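Local structure of CAMK/CAMK2 protein kinase (Salpingoeca rosetta, 5IG1) at residues 173-187 with 192-206. The protein is a calcium/calmodulin-dependent protein kinase, represented here by its kinase domain, that probably transfers phosphate from ATP to serine and threonine residues of other proteins. Numbering follows the deposited sequence.
Sequences PTYFGFAGTPGYLSP and RVPYDTAVDVWACGV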
ATOM      1  N   PRO A 173      17.272   6.263  11.736  1.00 78.26           N
ATOM      2  CA  PRO A 173      17.562   5.972  10.324  1.00 72.46           C
ATOM      3  C   PRO A 173      18.569   4.848  10.140  1.00 67.64           C
ATOM      4  O   PRO A 173      19.689   4.907  10.655  1.00 79.60           O
ATOM      5  CB  PRO A 173      18.105   7.306   9.800  1.00 75.57           C
ATOM      6  CG  PRO A 173      17.455   8.329  10.665  1.00 79.46           C
ATOM      7  CD  PRO A 173      17.352   7.704  12.031  1.00 79.35           C
ATOM      8  N   THR A 174      18.165   3.816   9.405  1.00 51.29           N
ATOM      9  CA  THR A 174      18.956   2.608   9.240  1.00 62.41           C
ATOM     10  C   THR A 174      18.830   2.131   7.800  1.00 57.32           C
ATOM     11  O   THR A 174      17.796   2.328   7.161  1.00 58.32           O
ATOM     12  CB  THR A 174      18.493   1.513  10.219  1.00 70.79           C
ATOM     13  OG1 THR A 174      18.495   2.033  11.556  1.00 82.92           O
ATOM     14  CG2 THR A 174      19.413   0.310  10.163  1.00 64.04           C
ATOM     15  N   TYR A 175      19.896   1.522   7.283  1.00 58.87           N
ATOM     16  CA  TYR A 175      19.849   0.938   5.949  1.00 55.11           C
ATOM     17  C   TYR A 175      19.165  -0.420   6.023  1.00 58.90           C
ATOM     18  O   TYR A 175      19.632  -1.317   6.731  1.00 56.65           O
ATOM     19  CB  TYR A 175      21.246   0.800   5.347  1.00 52.96           C
ATOM     20  CG  TYR A 175      21.222   0.396   3.883  1.00 77.09           C
ATOM     21  CD1 TYR A 175      20.538   1.164   2.944  1.00 77.10           C
ATOM     22  CD2 TYR A 175      21.873  -0.749   3.440  1.00 87.41           C
ATOM     23  CE1 TYR A 175      20.503   0.804   1.608  1.00 80.58           C
ATOM     24  CE2 TYR A 175      21.845  -1.117   2.098  1.00 96.77           C
ATOM     25  CZ  TYR A 175      21.157  -0.335   1.189  1.00 96.47           C
ATOM     26  OH  TYR A 175      21.123  -0.688  -0.143  1.00107.97           O
ATOM     27  N   PHE A 176      18.057  -0.566   5.295  1.00 61.35           N
ATOM     28  CA  PHE A 176      17.326  -1.821   5.220  1.00 55.24           C
ATOM     29  C   PHE A 176      17.439  -2.479   3.851  1.00 57.65           C
ATOM     30  O   PHE A 176      16.785  -3.499   3.606  1.00 61.86           O
ATOM     31  CB  PHE A 176      15.855  -1.598   5.574  1.00 39.95           C
ATOM     32  CG  PHE A 176      15.643  -1.049   6.949  1.00 40.05           C
ATOM     33  CD1 PHE A 176      15.592  -1.892   8.046  1.00 63.79           C
ATOM     34  CD2 PHE A 176      15.494   0.309   7.146  1.00 42.50           C
ATOM     35  CE1 PHE A 176      15.395  -1.389   9.318  1.00 50.36           C
ATOM     36  CE2 PHE A 176      15.298   0.821   8.414  1.00 56.18           C
ATOM     37  CZ  PHE A 176      15.249  -0.028   9.501  1.00 56.04           C
ATOM     38  N   GLY A 177      18.252  -1.924   2.959  1.00 51.28           N
ATOM     39  CA  GLY A 177      18.387  -2.426   1.608  1.00 64.50           C
ATOM     40  C   GLY A 177      17.589  -1.602   0.611  1.00 67.30           C
ATOM     41  O   GLY A 177      16.786  -0.732   0.961  1.00 62.86           O
ATOM     42  N   PHE A 178      17.829  -1.892  -0.662  1.00 73.18           N
ATOM     43  CA  PHE A 178      17.151  -1.215  -1.761  1.00 59.53           C
ATOM     44  C   PHE A 178      15.957  -2.075  -2.164  1.00 62.93           C
ATOM     45  O   PHE A 178      16.114  -3.103  -2.827  1.00 84.15           O
ATOM     46  CB  PHE A 178      18.107  -0.980  -2.926  1.00 52.54           C
ATOM     47  CG  PHE A 178      17.470  -0.302  -4.107  1.00 72.15           C
ATOM     48  CD1 PHE A 178      17.450   1.080  -4.203  1.00 83.75           C
ATOM     49  CD2 PHE A 178      16.898  -1.047  -5.124  1.00 63.74           C
ATOM     50  CE1 PHE A 178      16.872   1.703  -5.290  1.00 73.91           C
ATOM     51  CE2 PHE A 178      16.318  -0.431  -6.210  1.00 69.76           C
ATOM     52  CZ  PHE A 178      16.311   0.945  -6.296  1.00 72.95           C
ATOM     53  N   ALA A 179      14.760  -1.649  -1.761  1.00 49.16           N
ATOM     54  CA  ALA A 179      13.532  -2.368  -2.064  1.00 42.57           C
ATOM     55  C   ALA A 179      12.411  -1.369  -2.290  1.00 50.66           C
ATOM     56  O   ALA A 179      12.509  -0.198  -1.920  1.00 66.00           O
ATOM     57  CB  ALA A 179      13.147  -3.342  -0.949  1.00 37.66           C
ATOM     58  N   GLY A 180      11.334  -1.851  -2.894  1.00 45.16           N
ATOM     59  CA  GLY A 180      10.208  -1.027  -3.281  1.00 41.61           C
ATOM     60  C   GLY A 180      10.060  -0.956  -4.793  1.00 57.28           C
ATOM     61  O   GLY A 180      10.982  -1.252  -5.557  1.00 81.84           O
ATOM     62  N   THR A 181       8.862  -0.574  -5.229  1.00 57.11           N
ATOM     63  CA  THR A 181       8.652  -0.424  -6.660  1.00 59.96           C
ATOM     64  C   THR A 181       9.164   0.935  -7.141  1.00 58.66           C
ATOM     65  O   THR A 181       9.013   1.945  -6.446  1.00 45.80           O
ATOM     66  CB  THR A 181       7.178  -0.581  -7.004  1.00 55.79           C
ATOM     67  OG1 THR A 181       6.389   0.148  -6.058  1.00 83.47           O
ATOM     68  CG2 THR A 181       6.784  -2.044  -6.968  1.00 64.28           C
ATOM     69  N   PRO A 182       9.768   0.976  -8.336  1.00 61.30           N
ATOM     70  CA  PRO A 182      10.567   2.155  -8.722  1.00 66.75           C
ATOM     71  C   PRO A 182       9.812   3.472  -8.705  1.00 63.90           C
ATOM     72  O   PRO A 182      10.352   4.479  -8.230  1.00 82.54           O
ATOM     73  CB  PRO A 182      11.039   1.789 -10.135  1.00 73.48           C
ATOM     74  CG  PRO A 182      11.075   0.299 -10.134  1.00 67.06           C
ATOM     75  CD  PRO A 182       9.890  -0.113  -9.321  1.00 59.99           C
ATOM     76  N   GLY A 183       8.578   3.499  -9.209  1.00 41.97           N
ATOM     77  CA  GLY A 183       7.819   4.738  -9.238  1.00 49.42           C
ATOM     78  C   GLY A 183       7.587   5.371  -7.878  1.00 49.45           C
ATOM     79  O   GLY A 183       7.449   6.596  -7.789  1.00 62.27           O
ATOM     80  N   TYR A 184       7.551   4.576  -6.813  1.00 41.26           N
ATOM     81  CA  TYR A 184       7.249   5.094  -5.485  1.00 48.74           C
ATOM     82  C   TYR A 184       8.477   5.144  -4.585  1.00 44.73           C
ATOM     83  O   TYR A 184       8.352   5.475  -3.402  1.00 54.63           O
ATOM     84  CB  TYR A 184       6.131   4.265  -4.843  1.00 44.17           C
ATOM     85  CG  TYR A 184       4.987   4.043  -5.807  1.00 36.99           C
ATOM     86  CD1 TYR A 184       5.023   2.999  -6.718  1.00 29.71           C
ATOM     87  CD2 TYR A 184       3.895   4.902  -5.839  1.00 44.40           C
ATOM     88  CE1 TYR A 184       4.008   2.801  -7.612  1.00 46.10           C
ATOM     89  CE2 TYR A 184       2.862   4.708  -6.743  1.00 40.49           C
ATOM     90  CZ  TYR A 184       2.928   3.655  -7.626  1.00 47.60           C
ATOM     91  OH  TYR A 184       1.919   3.441  -8.536  1.00 55.17           O
ATOM     92  N   LEU A 185       9.659   4.854  -5.126  1.00 50.04           N
ATOM     93  CA  LEU A 185      10.872   4.852  -4.321  1.00 50.44           C
ATOM     94  C   LEU A 185      11.185   6.248  -3.800  1.00 50.51           C
ATOM     95  O   LEU A 185      11.066   7.242  -4.521  1.00 61.01           O
ATOM     96  CB  LEU A 185      12.049   4.329  -5.142  1.00 52.15           C
ATOM     97  CG  LEU A 185      12.066   2.822  -5.377  1.00 53.97           C
ATOM     98  CD1 LEU A 185      13.194   2.433  -6.301  1.00 56.38           C
ATOM     99  CD2 LEU A 185      12.193   2.119  -4.049  1.00 40.94           C
ATOM    100  N   SER A 186      11.588   6.314  -2.542  1.00 60.84           N
ATOM    101  CA  SER A 186      12.024   7.566  -1.950  1.00 53.38           C
ATOM    102  C   SER A 186      13.447   7.888  -2.395  1.00 61.36           C
ATOM    103  O   SER A 186      14.229   6.983  -2.700  1.00 68.22           O
ATOM    104  CB  SER A 186      11.966   7.475  -0.434  1.00 59.23           C
ATOM    105  OG  SER A 186      12.243   6.150  -0.023  1.00 72.84           O
ATOM    106  N   PRO A 187      13.805   9.172  -2.450  1.00 61.58           N
ATOM    107  CA  PRO A 187      15.171   9.512  -2.876  1.00 57.46           C
ATOM    108  C   PRO A 187      16.224   8.901  -1.969  1.00 63.50           C
ATOM    109  O   PRO A 187      17.277   8.461  -2.443  1.00 59.69           O
ATOM    110  CB  PRO A 187      15.180  11.048  -2.824  1.00 48.19           C
ATOM    111  CG  PRO A 187      13.750  11.455  -2.773  1.00 55.06           C
ATOM    112  CD  PRO A 187      13.048  10.366  -2.043  1.00 53.84           C
ATOM    113  N   ARG A 192      20.574   4.903  -1.455  1.00 63.96           N
ATOM    114  CA  ARG A 192      21.048   3.820  -0.590  1.00 51.76           C
ATOM    115  C   ARG A 192      21.725   4.373   0.662  1.00 65.11           C
ATOM    116  O   ARG A 192      22.797   3.923   1.073  1.00 67.73           O
ATOM    117  CB  ARG A 192      21.973   2.865  -1.348  1.00 53.71           C
ATOM    118  CG  ARG A 192      21.343   2.292  -2.599  1.00 67.34           C
ATOM    119  CD  ARG A 192      21.884   0.917  -2.952  1.00 54.95           C
ATOM    120  NE  ARG A 192      21.277   0.420  -4.183  1.00 68.66           N
ATOM    121  CZ  ARG A 192      21.395  -0.824  -4.634  1.00 94.32           C
ATOM    122  NH1 ARG A 192      22.103  -1.716  -3.954  1.00102.81           N
ATOM    123  NH2 ARG A 192      20.803  -1.178  -5.767  1.00102.07           N
ATOM    124  N   VAL A 193      21.094   5.374   1.266  1.00 65.36           N
ATOM    125  CA  VAL A 193      21.523   5.917   2.551  1.00 54.24           C
ATOM    126  C   VAL A 193      20.573   5.359   3.603  1.00 57.17           C
ATOM    127  O   VAL A 193      19.491   4.872   3.248  1.00 53.10           O
ATOM    128  CB  VAL A 193      21.524   7.454   2.543  1.00 62.43           C
ATOM    129  CG1 VAL A 193      22.345   7.973   1.379  1.00 67.93           C
ATOM    130  CG2 VAL A 193      20.101   7.985   2.473  1.00 68.31           C
ATOM    131  N   PRO A 194      20.930   5.375   4.888  1.00 67.18           N
ATOM    132  CA  PRO A 194      19.982   4.919   5.910  1.00 62.18           C
ATOM    133  C   PRO A 194      18.704   5.743   5.865  1.00 61.43           C
ATOM    134  O   PRO A 194      18.736   6.967   5.724  1.00 63.70           O
ATOM    135  CB  PRO A 194      20.746   5.131   7.220  1.00 53.55           C
ATOM    136  CG  PRO A 194      22.174   5.054   6.822  1.00 56.57           C
ATOM    137  CD  PRO A 194      22.250   5.682   5.465  1.00 61.32           C
ATOM    138  N   TYR A 195      17.570   5.055   5.970  1.00 54.29           N
ATOM    139  CA  TYR A 195      16.278   5.711   5.877  1.00 59.76           C
ATOM    140  C   TYR A 195      15.390   5.287   7.043  1.00 62.75           C
ATOM    141  O   TYR A 195      15.808   4.554   7.944  1.00 72.46           O
ATOM    142  CB  TYR A 195      15.610   5.428   4.527  1.00 44.99           C
ATOM    143  CG  TYR A 195      15.542   3.981   4.106  1.00 44.55           C
ATOM    144  CD1 TYR A 195      14.444   3.198   4.432  1.00 61.25           C
ATOM    145  CD2 TYR A 195      16.547   3.415   3.328  1.00 47.68           C
ATOM    146  CE1 TYR A 195      14.358   1.875   4.021  1.00 57.26           C
ATOM    147  CE2 TYR A 195      16.472   2.089   2.917  1.00 50.27           C
ATOM    148  CZ  TYR A 195      15.374   1.329   3.267  1.00 51.42           C
ATOM    149  OH  TYR A 195      15.285   0.019   2.866  1.00 54.38           O
ATOM    150  N   ASP A 196      14.156   5.776   7.028  1.00 70.37           N
ATOM    151  CA  ASP A 196      13.255   5.650   8.167  1.00 74.40           C
ATOM    152  C   ASP A 196      11.820   5.632   7.645  1.00 73.69           C
ATOM    153  O   ASP A 196      11.575   5.324   6.474  1.00 74.30           O
ATOM    154  CB  ASP A 196      13.516   6.784   9.175  1.00 77.99           C
ATOM    155  CG  ASP A 196      13.311   8.167   8.573  1.00 89.43           C
ATOM    156  OD1 ASP A 196      13.538   8.336   7.354  1.00 96.51           O
ATOM    157  OD2 ASP A 196      12.920   9.087   9.324  1.00 90.67           O
ATOM    158  N   THR A 197      10.866   5.965   8.522  1.00 55.92           N
ATOM    159  CA  THR A 197       9.458   5.950   8.135  1.00 56.15           C
ATOM    160  C   THR A 197       9.141   6.972   7.054  1.00 58.93           C
ATOM    161  O   THR A 197       8.154   6.798   6.327  1.00 59.37           O
ATOM    162  CB  THR A 197       8.560   6.215   9.345  1.00 49.95           C
ATOM    163  OG1 THR A 197       8.824   7.528   9.858  1.00 69.49           O
ATOM    164  CG2 THR A 197       8.798   5.185  10.435  1.00 41.58           C
ATOM    165  N   ALA A 198       9.953   8.027   6.927  1.00 48.83           N
ATOM    166  CA  ALA A 198       9.682   9.066   5.936  1.00 55.54           C
ATOM    167  C   ALA A 198       9.497   8.492   4.535  1.00 53.30           C
ATOM    168  O   ALA A 198       8.772   9.078   3.719  1.00 60.60           O
ATOM    169  CB  ALA A 198      10.804  10.103   5.934  1.00 50.22           C
ATOM    170  N   VAL A 199      10.121   7.346   4.240  1.00 45.78           N
ATOM    171  CA  VAL A 199       9.990   6.774   2.903  1.00 51.92           C
ATOM    172  C   VAL A 199       8.527   6.475   2.599  1.00 40.67           C
ATOM    173  O   VAL A 199       8.028   6.797   1.512  1.00 59.11           O
ATOM    174  CB  VAL A 199      10.894   5.532   2.737  1.00 40.14           C
ATOM    175  CG1 VAL A 199      12.321   5.870   3.114  1.00 46.68           C
ATOM    176  CG2 VAL A 199      10.423   4.364   3.543  1.00 32.67           C
ATOM    177  N   ASP A 200       7.801   5.919   3.571  1.00 40.99           N
ATOM    178  CA  ASP A 200       6.370   5.706   3.384  1.00 43.88           C
ATOM    179  C   ASP A 200       5.675   7.013   3.032  1.00 44.65           C
ATOM    180  O   ASP A 200       4.899   7.073   2.069  1.00 61.60           O
ATOM    181  CB  ASP A 200       5.759   5.075   4.635  1.00 45.32           C
ATOM    182  CG  ASP A 200       6.149   3.623   4.799  1.00 54.24           C
ATOM    183  OD1 ASP A 200       6.548   3.009   3.787  1.00 58.66           O
ATOM    184  OD2 ASP A 200       6.055   3.093   5.928  1.00 46.37           O
ATOM    185  N   VAL A 201       5.991   8.088   3.764  1.00 33.42           N
ATOM    186  CA  VAL A 201       5.391   9.388   3.463  1.00 45.57           C
ATOM    187  C   VAL A 201       5.621   9.749   2.003  1.00 51.42           C
ATOM    188  O   VAL A 201       4.701  10.187   1.295  1.00 47.95           O
ATOM    189  CB  VAL A 201       5.945  10.471   4.404  1.00 49.96           C
ATOM    190  CG1 VAL A 201       5.530  11.851   3.908  1.00 49.77           C
ATOM    191  CG2 VAL A 201       5.448  10.240   5.822  1.00 38.38           C
ATOM    192  N   TRP A 202       6.845   9.523   1.520  1.00 55.08           N
ATOM    193  CA  TRP A 202       7.134   9.791   0.118  1.00 49.77           C
ATOM    194  C   TRP A 202       6.142   9.066  -0.781  1.00 44.19           C
ATOM    195  O   TRP A 202       5.479   9.687  -1.620  1.00 56.45           O
ATOM    196  CB  TRP A 202       8.568   9.383  -0.214  1.00 56.44           C
ATOM    197  CG  TRP A 202       8.921   9.637  -1.639  1.00 53.61           C
ATOM    198  CD1 TRP A 202       8.740   8.790  -2.690  1.00 59.27           C
ATOM    199  CD2 TRP A 202       9.498  10.828  -2.176  1.00 43.33           C
ATOM    200  NE1 TRP A 202       9.176   9.379  -3.850  1.00 47.39           N
ATOM    201  CE2 TRP A 202       9.651  10.630  -3.558  1.00 46.24           C
ATOM    202  CE3 TRP A 202       9.910  12.041  -1.619  1.00 42.11           C
ATOM    203  CZ2 TRP A 202      10.199  11.600  -4.394  1.00 56.24           C
ATOM    204  CZ3 TRP A 202      10.454  13.003  -2.453  1.00 44.12           C
ATOM    205  CH2 TRP A 202      10.589  12.777  -3.824  1.00 51.10           C
ATOM    206  N   ALA A 203       5.998   7.751  -0.590  1.00 34.57           N
ATOM    207  CA  ALA A 203       5.065   6.998  -1.419  1.00 38.48           C
ATOM    208  C   ALA A 203       3.673   7.609  -1.355  1.00 48.57           C
ATOM    209  O   ALA A 203       3.003   7.754  -2.389  1.00 54.87           O
ATOM    210  CB  ALA A 203       5.031   5.534  -0.990  1.00 41.43           C
ATOM    211  N   CYS A 204       3.243   8.025  -0.158  1.00 42.73           N
ATOM    212  CA  CYS A 204       1.913   8.612  -0.033  1.00 46.23           C
ATOM    213  C   CYS A 204       1.774   9.812  -0.956  1.00 45.60           C
ATOM    214  O   CYS A 204       0.788   9.929  -1.696  1.00 59.62           O
ATOM    215  CB  CYS A 204       1.628   8.995   1.418  1.00 41.46           C
ATOM    216  SG  CYS A 204       1.203   7.604   2.456  1.00 70.64           S
ATOM    217  N   GLY A 205       2.779  10.685  -0.960  1.00 37.68           N
ATOM    218  CA  GLY A 205       2.808  11.796  -1.891  1.00 31.90           C
ATOM    219  C   GLY A 205       2.586  11.319  -3.308  1.00 38.15           C
ATOM    220  O   GLY A 205       1.640  11.755  -3.976  1.00 52.42           O
ATOM    221  N   VAL A 206       3.415  10.370  -3.751  1.00 45.69           N
ATOM    222  CA  VAL A 206       3.287   9.849  -5.107  1.00 35.68           C
ATOM    223  C   VAL A 206       1.888   9.303  -5.322  1.00 36.19           C
ATOM    224  O   VAL A 206       1.287   9.490  -6.385  1.00 50.04           O
ATOM    225  CB  VAL A 206       4.361   8.780  -5.369  1.00 31.75           C
ATOM    226  CG1 VAL A 206       4.286   8.292  -6.793  1.00 31.48           C
ATOM    227  CG2 VAL A 206       5.742   9.343  -5.064  1.00 42.84           C
TER
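The activation segment of the kinase C-lobe, running through the P+1 loop into the SPE (APE-type) motif that starts at S186, packs here on residues 192-196 and the first turns of helix 198-213, the F helix of protein kinases. T174 and Y195 form a single antiparallel bridge, a hydrogen-bonded pair: T174 N gives to Y195 O (2.9 Å) and Y195 N to T174 O. Y195 CB points away from 173-187, but with CG set between the backbone N and carbonyl carbon (chi1 50°) the ring's end comes back to it. From there its hydroxyl donates to G177 O at 2.5 Å, in the carbonyl plane and on a lone pair; R140 NH1 of the HRD motif also bonds this hydroxyl, and on the helix side turned away from 173-187 D200 OD2 accepts from H139 N and OD1 from R140 N. F176 CD2 meets Y195 CE1 at 3.7 Å, the rings oblique. Beyond G177, the extended R192 side chain lays its guanidinium flat against F178, over CB and the CG end of the ring, planes 17° apart, while Y175 OH packs against R192 CD. At the far end Y184 CD2 touches V206 CG1 at 3.5 Å. One turn before V206, the W202 indole offers one face to S186 and P187: S186 CA covers the five-membered ring, and P187 CD sits 3.5 Å from the centroid of the six-membered ring, 8° off its normal.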